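Local coordinates for cell wall surface anchor family protein (Streptococcus agalactiae serogroup V, PDB 3TW0) that probably serves as the adhesive tip pilin of the group B streptococcal pilus, attaching the bacterium to its host through a metal-binding von Willebrand factor A-type domain, at residues T190-Q193 / N194-N197; L307-N310 / G311-P315. The protein carries 2 engineered substitutions. One frame throughout, in Å; residues are numbered along the deposited sequence.

How the contacts relate
Contact 1 (190-197) covers the N-cap and first turns of helix 192-201, and contact 2 (307-315) the last turns of helix 302-312 and the start of the 3-10 segment that follows, so the two come in series along the chain: one opens a helix, the other closes one. Their centres lie about 20 Å apart, yet they touch, F196 CE1 packing 3.5 Å from L307 CD1. Contact 1 is the more peripheral, its centre about 25 Å from that of the chain against about 16 Å for contact 2. The latter packs on helix 145-159 and strand 319-324 of the parallel sheet, so the shared packing joins helix 192-201 to the vWFA core. Both lie away from the magnesium site.

Contact 1: residues T190-Q193 / N194-N197; sequences TSYQ and NQFN
S191 caps the helix that begins at Y192: N194 N donates to S191 OG at 3.0 Å, and the next three amides, of Q195, F196 and N197, donate to the carbonyl oxygens of S191, Y192 and Q193, each four residues back. The hydroxyl of S191 lies between its own backbone N and carbonyl carbon (chi1 72°), which turns OG forward to the first turn's amide; the N-H...O angle of 167° shows a nearly straight bond. A water accepts from both S191 N and N194 ND2, linking backbone and side chain at this end. Q195 extends its chain back past the start of the helix, where NE2 donates to T190 O at 3.1 Å, almost linearly and within its own amide plane, although it arrives tilted from the carbonyl plane. The other end of this amide is fixed as well, OE1 accepting from N185 N. The T190 methyl CG2 packs against N194 CB at 3.6 Å and Q195 CG at 3.7 Å. Within the first turn, Q193 bends at chi2 (63°), carrying NE2 to N197 OD1 at 3.0 Å; this donor stands above the acceptor's carbonyl plane, with the two amides inclined to each other. Outside the segments, Q193 N donates to T295 OG1, and F196 makes a cation-pi contact with K296. The whole is a serine N-cap, reinforced by a glutamine that reaches back to the residue before the cap.

Contact 2: residues L307-N310 / G311-P315; sequences LYFN and GNIRP
F309 and I313 meet at about a right angle, with I313 CB over one face of the phenyl ring, 4.2 Å from its centroid and 24° off the normal, a CH-pi contact displaced toward the rim. Having CG anti to the backbone N (chi1 -179°), F309 sends its ring along the helix toward I313 and R314. R314 comes to the ring edge instead: NH1 lies near the ring plane, 3.5 Å from F309 CE2, and the guanidinium is steeply inclined to the ring. N310 runs beside R314 in the same direction, bringing OD1 close to NH1, but their separation is too short for the details of that bond to be trusted. The Y308 and N312 side chains cross at about a right angle, though the ring and amide planes are only 14° apart. N312 ND2 donates to Y308 O at 3.0 Å, in the carbonyl plane and on a lone pair, while N312 OD1 accepts from Q211 N. I313 also packs on Y308, CG1 to CE2 at 3.7 Å. As the helix ends, F309 O is gripped by I313 N at 2.8 Å and R314 N at 3.0 Å, from opposite faces of its carbonyl plane. N310 ND2 donates to S207 O and R314 NH2 to S347 O, tying both side chains to other parts of the chain. Y308, F309 and I313 rest on helix 145-159, F309 and I313 also touch I320 of strand 319-324, and L307 touches L200 of helix 192-201.

Contact 1: residues T190-Q193 / N194-N197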
ATOM      1  N   THR A 190      12.123  -4.923 -27.414  1.00 20.96           N
ATOM      2  CA  THR A 190      11.991  -6.053 -26.490  1.00 21.19           C
ATOM      3  C   THR A 190      10.582  -6.081 -25.898  1.00 20.62           C
ATOM      4  O   THR A 190      10.115  -5.051 -25.363  1.00 19.99           O
ATOM      5  CB  THR A 190      13.005  -5.966 -25.359  1.00 21.79           C
ATOM      6  OG1 THR A 190      14.332  -5.951 -25.901  1.00 23.83           O
ATOM      7  CG2 THR A 190      12.866  -7.142 -24.398  1.00 21.98           C
ATOM      8  N   SER A 191       9.887  -7.222 -26.035  1.00 18.96           N
ATOM      9  CA  SER A 191       8.527  -7.364 -25.495  1.00 18.33           C
ATOM     10  C   SER A 191       8.514  -7.100 -23.993  1.00 17.15           C
ATOM     11  O   SER A 191       9.505  -7.326 -23.308  1.00 16.23           O
ATOM     12  CB  SER A 191       7.959  -8.773 -25.745  1.00 18.30           C
ATOM     13  OG  SER A 191       8.616  -9.698 -24.907  1.00 18.33           O
ATOM     14  N   TYR A 192       7.370  -6.666 -23.471  1.00 16.08           N
ATOM     15  CA  TYR A 192       7.268  -6.469 -22.034  1.00 16.34           C
ATOM     16  C   TYR A 192       7.531  -7.771 -21.250  1.00 16.19           C
ATOM     17  O   TYR A 192       8.157  -7.731 -20.188  1.00 15.92           O
ATOM     18  CB  TYR A 192       5.917  -5.838 -21.662  1.00 16.31           C
ATOM     19  CG  TYR A 192       5.779  -4.413 -22.139  1.00 17.46           C
ATOM     20  CD1 TYR A 192       6.698  -3.427 -21.701  1.00 17.25           C
ATOM     21  CD2 TYR A 192       4.725  -4.022 -22.997  1.00 17.31           C
ATOM     22  CE1 TYR A 192       6.590  -2.090 -22.128  1.00 17.76           C
ATOM     23  CE2 TYR A 192       4.600  -2.666 -23.415  1.00 17.37           C
ATOM     24  CZ  TYR A 192       5.548  -1.732 -22.967  1.00 18.21           C
ATOM     25  OH  TYR A 192       5.485  -0.426 -23.328  1.00 20.85           O
ATOM     26  N   GLN A 193       7.082  -8.915 -21.778  1.00 15.84           N
ATOM     27  CA  GLN A 193       7.369 -10.190 -21.106  1.00 16.04           C
ATOM     28  C   GLN A 193       8.879 -10.439 -20.998  1.00 16.52           C
ATOM     29  O   GLN A 193       9.383 -10.781 -19.930  1.00 16.11           O
ATOM     30  CB  GLN A 193       6.662 -11.380 -21.766  1.00 16.18           C
ATOM     31  CG  GLN A 193       6.833 -12.696 -20.959  1.00 16.23           C
ATOM     32  CD  GLN A 193       6.204 -12.624 -19.562  1.00 17.17           C
ATOM     33  OE1 GLN A 193       5.019 -12.336 -19.427  1.00 18.18           O
ATOM     34  NE2 GLN A 193       7.001 -12.883 -18.524  1.00 17.37           N
ATOM     35  N   ASN A 194       9.608 -10.251 -22.096  1.00 17.47           N
ATOM     36  CA  ASN A 194      11.052 -10.403 -22.041  1.00 17.90           C
ATOM     37  C   ASN A 194      11.710  -9.342 -21.156  1.00 17.12           C
ATOM     38  O   ASN A 194      12.724  -9.606 -20.525  1.00 16.55           O
ATOM     39  CB  ASN A 194      11.671 -10.424 -23.450  1.00 18.69           C
ATOM     40  CG  ASN A 194      11.356 -11.721 -24.220  1.00 20.84           C
ATOM     41  OD1 ASN A 194      11.159 -12.775 -23.615  1.00 22.76           O
ATOM     42  ND2 ASN A 194      11.313 -11.638 -25.556  1.00 21.00           N
ATOM     43  N   GLN A 195      11.133  -8.139 -21.091  1.00 16.84           N
ATOM     44  CA  GLN A 195      11.678  -7.098 -20.197  1.00 15.55           C
ATOM     45  C   GLN A 195      11.498  -7.541 -18.750  1.00 14.69           C
ATOM     46  O   GLN A 195      12.413  -7.460 -17.951  1.00 14.55           O
ATOM     47  CB  GLN A 195      10.995  -5.741 -20.427  1.00 15.65           C
ATOM     48  CG  GLN A 195      11.346  -5.066 -21.751  1.00 15.24           C
ATOM     49  CD  GLN A 195      10.908  -3.618 -21.769  1.00 16.04           C
ATOM     50  OE1 GLN A 195      11.032  -2.911 -20.759  1.00 14.36           O
ATOM     51  NE2 GLN A 195      10.368  -3.186 -22.886  1.00 12.94           N
ATOM     52  N   PHE A 196      10.331  -8.068 -18.443  1.00 14.87           N
ATOM     53  CA  PHE A 196       9.991  -8.506 -17.071  1.00 15.51           C
ATOM     54  C   PHE A 196      10.932  -9.627 -16.650  1.00 16.25           C
ATOM     55  O   PHE A 196      11.605  -9.559 -15.600  1.00 16.39           O
ATOM     56  CB  PHE A 196       8.535  -8.983 -17.063  1.00 15.11           C
ATOM     57  CG  PHE A 196       8.026  -9.433 -15.715  1.00 16.91           C
ATOM     58  CD1 PHE A 196       7.593  -8.503 -14.765  1.00 14.92           C
ATOM     59  CD2 PHE A 196       7.910 -10.810 -15.417  1.00 14.12           C
ATOM     60  CE1 PHE A 196       7.084  -8.931 -13.539  1.00 12.88           C
ATOM     61  CE2 PHE A 196       7.424 -11.229 -14.202  1.00 14.63           C
ATOM     62  CZ  PHE A 196       7.016 -10.297 -13.246  1.00 13.93           C
ATOM     63  N   ASN A 197      10.994 -10.648 -17.497  1.00 17.53           N
ATOM     64  CA  ASN A 197      11.975 -11.738 -17.355  1.00 18.14           C
ATOM     65  C   ASN A 197      13.412 -11.288 -17.117  1.00 18.15           C
ATOM     66  O   ASN A 197      14.089 -11.895 -16.287  1.00 18.05           O
ATOM     67  CB  ASN A 197      11.913 -12.674 -18.567  1.00 18.44           C
ATOM     68  CG  ASN A 197      10.599 -13.419 -18.648  1.00 19.81           C
ATOM     69  OD1 ASN A 197       9.813 -13.391 -17.706  1.00 19.83           O
ATOM     70  ND2 ASN A 197      10.369 -14.120 -19.767  1.00 19.32           N
TER
HETATM   71  O   HOH W   1      11.198  -9.267 -27.307  1.00 24.14           O

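Contact 2: residues L307-N310 / G311-P315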
ATOM      1  N   LEU A 307       6.963  -9.108  -5.658  1.00 13.04           N
ATOM      2  CA  LEU A 307       8.190  -9.056  -6.419  1.00 13.69           C
ATOM      3  C   LEU A 307       9.202  -8.156  -5.724  1.00 14.46           C
ATOM      4  O   LEU A 307      10.385  -8.496  -5.605  1.00 13.77           O
ATOM      5  CB  LEU A 307       7.917  -8.617  -7.855  1.00 13.72           C
ATOM      6  CG  LEU A 307       7.195  -9.586  -8.797  1.00 14.56           C
ATOM      7  CD1 LEU A 307       6.719  -8.832 -10.033  1.00 12.64           C
ATOM      8  CD2 LEU A 307       8.078 -10.812  -9.194  1.00 14.43           C
ATOM      9  N   TYR A 308       8.746  -7.013  -5.215  1.00 14.70           N
ATOM     10  CA  TYR A 308       9.665  -6.166  -4.491  1.00 15.09           C
ATOM     11  C   TYR A 308      10.148  -6.871  -3.225  1.00 15.39           C
ATOM     12  O   TYR A 308      11.342  -6.831  -2.901  1.00 17.21           O
ATOM     13  CB  TYR A 308       9.041  -4.810  -4.107  1.00 15.44           C
ATOM     14  CG  TYR A 308       9.852  -4.207  -3.011  1.00 15.70           C
ATOM     15  CD1 TYR A 308      10.994  -3.475  -3.290  1.00 18.44           C
ATOM     16  CD2 TYR A 308       9.539  -4.476  -1.687  1.00 19.54           C
ATOM     17  CE1 TYR A 308      11.791  -2.973  -2.267  1.00 19.62           C
ATOM     18  CE2 TYR A 308      10.321  -3.990  -0.654  1.00 22.55           C
ATOM     19  CZ  TYR A 308      11.437  -3.237  -0.951  1.00 21.82           C
ATOM     20  OH  TYR A 308      12.184  -2.767   0.107  1.00 24.28           O
ATOM     21  N   PHE A 309       9.227  -7.514  -2.511  1.00 15.28           N
ATOM     22  CA  PHE A 309       9.563  -8.238  -1.286  1.00 15.26           C
ATOM     23  C   PHE A 309      10.630  -9.293  -1.590  1.00 16.21           C
ATOM     24  O   PHE A 309      11.682  -9.340  -0.944  1.00 16.08           O
ATOM     25  CB  PHE A 309       8.314  -8.893  -0.693  1.00 14.59           C
ATOM     26  CG  PHE A 309       8.565  -9.652   0.593  1.00 14.17           C
ATOM     27  CD1 PHE A 309       8.499  -9.003   1.837  1.00 15.48           C
ATOM     28  CD2 PHE A 309       8.865 -11.025   0.562  1.00 15.81           C
ATOM     29  CE1 PHE A 309       8.753  -9.715   3.036  1.00 18.40           C
ATOM     30  CE2 PHE A 309       9.117 -11.728   1.736  1.00 14.47           C
ATOM     31  CZ  PHE A 309       9.042 -11.086   2.973  1.00 14.96           C
ATOM     32  N   ASN A 310      10.350 -10.118  -2.598  1.00 16.80           N
ATOM     33  CA  ASN A 310      11.227 -11.230  -2.941  1.00 16.51           C
ATOM     34  C   ASN A 310      12.567 -10.788  -3.515  1.00 16.71           C
ATOM     35  O   ASN A 310      13.552 -11.496  -3.412  1.00 16.55           O
ATOM     36  CB  ASN A 310      10.526 -12.201  -3.901  1.00 16.22           C
ATOM     37  CG  ASN A 310       9.447 -13.035  -3.214  1.00 16.08           C
ATOM     38  OD1 ASN A 310       9.455 -13.185  -1.995  1.00 16.24           O
ATOM     39  ND2 ASN A 310       8.510 -13.586  -3.999  1.00 15.36           N
ATOM     40  N   GLY A 311      12.609  -9.614  -4.119  1.00 17.46           N
ATOM     41  CA  GLY A 311      13.837  -9.098  -4.698  1.00 16.82           C
ATOM     42  C   GLY A 311      14.758  -8.417  -3.703  1.00 17.66           C
ATOM     43  O   GLY A 311      15.983  -8.437  -3.873  1.00 17.92           O
ATOM     44  N   ASN A 312      14.189  -7.799  -2.671  1.00 16.67           N
ATOM     45  CA  ASN A 312      14.932  -6.822  -1.856  1.00 16.62           C
ATOM     46  C   ASN A 312      14.858  -7.073  -0.342  1.00 17.23           C
ATOM     47  O   ASN A 312      15.693  -6.554   0.415  1.00 17.27           O
ATOM     48  CB  ASN A 312      14.449  -5.380  -2.179  1.00 17.07           C
ATOM     49  CG  ASN A 312      14.528  -5.037  -3.664  1.00 16.22           C
ATOM     50  OD1 ASN A 312      15.539  -4.517  -4.119  1.00 20.94           O
ATOM     51  ND2 ASN A 312      13.460  -5.322  -4.429  1.00 16.69           N
ATOM     52  N   ILE A 313      13.857  -7.843   0.100  1.00 17.33           N
ATOM     53  CA  ILE A 313      13.687  -8.144   1.513  1.00 19.48           C
ATOM     54  C   ILE A 313      14.085  -9.568   1.863  1.00 20.44           C
ATOM     55  O   ILE A 313      14.925  -9.756   2.711  1.00 21.01           O
ATOM     56  CB  ILE A 313      12.234  -7.952   2.018  1.00 19.20           C
ATOM     57  CG1 ILE A 313      11.649  -6.600   1.582  1.00 22.01           C
ATOM     58  CG2 ILE A 313      12.144  -8.173   3.540  1.00 18.42           C
ATOM     59  CD1 ILE A 313      12.300  -5.377   2.177  1.00 22.15           C
ATOM     60  N   ARG A 314      13.434 -10.545   1.236  1.00 21.84           N
ATOM     61  CA  ARG A 314      13.641 -11.978   1.526  1.00 23.83           C
ATOM     62  C   ARG A 314      15.120 -12.384   1.483  1.00 24.12           C
ATOM     63  O   ARG A 314      15.574 -13.096   2.372  1.00 24.27           O
ATOM     64  CB  ARG A 314      12.835 -12.839   0.557  1.00 24.21           C
ATOM     65  CG  ARG A 314      12.832 -14.324   0.885  1.00 26.78           C
ATOM     66  CD  ARG A 314      12.020 -15.117  -0.138  1.00 30.12           C
ATOM     67  NE  ARG A 314      11.033 -15.870   0.617  1.00 38.03           N
ATOM     68  CZ  ARG A 314       9.729 -15.610   0.653  1.00 37.13           C
ATOM     69  NH1 ARG A 314       9.201 -14.656  -0.087  1.00 36.88           N
ATOM     70  NH2 ARG A 314       8.944 -16.351   1.413  1.00 38.33           N
ATOM     71  N   PRO A 315      15.879 -11.911   0.474  1.00 25.05           N
ATOM     72  CA  PRO A 315      17.324 -12.221   0.461  1.00 25.92           C
ATOM     73  C   PRO A 315      18.140 -11.740   1.687  1.00 26.93           C
ATOM     74  O   PRO A 315      19.221 -12.279   1.925  1.00 28.23           O
ATOM     75  CB  PRO A 315      17.837 -11.513  -0.808  1.00 25.76           C
ATOM     76  CG  PRO A 315      16.651 -11.327  -1.677  1.00 25.32           C
ATOM     77  CD  PRO A 315      15.471 -11.143  -0.724  1.00 24.57           C
TER